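Local atomic coordinates of mandelate racemase / muconate lactonizing enzyme family protein (Agrobacterium tumefaciens, PDB entry 4DXK), a protein that probably acts as a metal-dependent lyase or racemase of the mandelate racemase branch of the enolase superfamily. Residues A[245-248]-A[252-255]. Numbering follows the deposited sequence.
Sequences IKMD and SLTR
The loop after strand 240-242 of the enolase-type alpha/beta barrel packs against the segment leading into helix 253-259 through I245, M247, S252 and L253. It is part of the connection from one barrel strand to the next helix. The strand brings in the sodium ligand E242, and the M247 side chain lies about 10 Å from the sodium ion. No hydrogen bond crosses the contact; all four touching residues are buried.

The end of L253 meets both I245 and M247. Its CD2 lies 3.8 Å from I245 CD1, and the two side chains meet at an oblique angle. Its CD1 lies 3.9 Å from M247 SD, with the two chains nearly perpendicular. The methionine also reaches the other methyl, with CE 3.9 Å from L253 CD2. M247 centres an inverse gamma turn, and its side chain bends at chi2 (-75°), which carries the sulfur and CE to the leucine. M247 also packs on A266 and L253 on I264, both of strand 264-266, the next strand of the barrel.

I245 has CG1 between the backbone N and the carbonyl carbon (chi1 63°), with CD1 extended beyond it toward S252 and L253. I245 also touches A226 of helix 223-232, and its carbonyl oxygen accepts a hydrogen bond from S219 OG. S252 OG is hydrogen-bonded to R277 NH2 of a second subunit. The CB of S252 points toward the loop and lies 3.6 Å from I245 CD1.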
loop_
_atom_site.group_PDB
_atom_site.type_symbol
_atom_site.label_atom_id
_atom_site.label_comp_id
_atom_site.label_asym_id
_atom_site.label_seq_id
_atom_site.Cartn_x
_atom_site.Cartn_y
_atom_site.Cartn_z
ATOM N N ILE A 245 -19.446 13.711 -6.870
ATOM C CA ILE A 245 -18.502 14.796 -6.632
ATOM C C ILE A 245 -17.872 15.158 -7.974
ATOM O O ILE A 245 -18.082 14.464 -8.963
ATOM C CB ILE A 245 -17.397 14.415 -5.605
ATOM C CG1 ILE A 245 -16.537 13.256 -6.134
ATOM C CG2 ILE A 245 -17.993 14.098 -4.223
ATOM C CD1 ILE A 245 -15.285 13.009 -5.296
ATOM N N LYS A 246 -17.115 16.242 -8.009
ATOM C CA LYS A 246 -16.388 16.647 -9.207
ATOM C C LYS A 246 -15.353 15.586 -9.536
ATOM O O LYS A 246 -14.677 15.070 -8.648
ATOM C CB LYS A 246 -15.687 17.984 -8.966
ATOM C CG LYS A 246 -15.224 18.681 -10.233
ATOM C CD LYS A 246 -16.367 19.353 -10.951
ATOM C CE LYS A 246 -15.856 20.273 -12.057
ATOM N NZ LYS A 246 -17.003 20.801 -12.810
ATOM N N MET A 247 -15.211 15.265 -10.817
ATOM C CA MET A 247 -14.322 14.184 -11.240
ATOM C C MET A 247 -12.917 14.677 -11.598
ATOM O O MET A 247 -12.356 14.288 -12.628
ATOM C CB MET A 247 -14.974 13.424 -12.401
ATOM C CG MET A 247 -16.268 12.730 -11.985
ATOM S SD MET A 247 -15.902 11.274 -11.000
ATOM C CE MET A 247 -17.482 10.953 -10.257
ATOM N N ASP A 248 -12.347 15.526 -10.747
ATOM C CA ASP A 248 -11.041 16.143 -11.016
ATOM C C ASP A 248 -9.835 15.569 -10.275
ATOM O O ASP A 248 -8.710 15.641 -10.768
ATOM C CB ASP A 248 -11.082 17.661 -10.856
ATOM C CG ASP A 248 -11.693 18.124 -9.554
ATOM O OD1 ASP A 248 -12.030 17.313 -8.658
ATOM O OD2 ASP A 248 -11.809 19.369 -9.441
ATOM N N SER A 252 -10.400 10.773 -4.483
ATOM C CA SER A 252 -11.471 11.052 -3.527
ATOM C C SER A 252 -12.619 10.037 -3.582
ATOM O O SER A 252 -13.341 9.852 -2.598
ATOM C CB SER A 252 -12.047 12.450 -3.729
ATOM O OG SER A 252 -11.139 13.445 -3.299
ATOM N N LEU A 253 -12.793 9.381 -4.724
ATOM C CA LEU A 253 -13.886 8.419 -4.877
ATOM C C LEU A 253 -13.750 7.206 -3.956
ATOM O O LEU A 253 -14.746 6.569 -3.624
ATOM C CB LEU A 253 -14.003 7.957 -6.329
ATOM C CG LEU A 253 -14.372 9.056 -7.317
ATOM C CD1 LEU A 253 -14.355 8.498 -8.720
ATOM C CD2 LEU A 253 -15.735 9.636 -6.998
ATOM N N THR A 254 -12.540 6.890 -3.506
ATOM C CA THR A 254 -12.381 5.718 -2.645
ATOM C C THR A 254 -13.137 5.882 -1.329
ATOM O O THR A 254 -13.757 4.945 -0.818
ATOM C CB THR A 254 -10.901 5.382 -2.390
ATOM O OG1 THR A 254 -10.302 6.402 -1.585
ATOM C CG2 THR A 254 -10.163 5.277 -3.709
ATOM N N ARG A 255 -13.117 7.085 -0.787
ATOM C CA ARG A 255 -13.847 7.318 0.444
ATOM C C ARG A 255 -15.346 7.309 0.234
ATOM O O ARG A 255 -16.094 6.835 1.092
ATOM C CB ARG A 255 -13.409 8.618 1.062
ATOM C CG ARG A 255 -11.971 8.530 1.492
ATOM C CD ARG A 255 -11.537 9.781 2.138
ATOM N NE ARG A 255 -12.325 10.087 3.325
ATOM C CZ ARG A 255 -12.124 11.185 4.039
ATOM N NH1 ARG A 255 -11.184 12.034 3.655
ATOM N NH2 ARG A 255 -12.859 11.436 5.114
#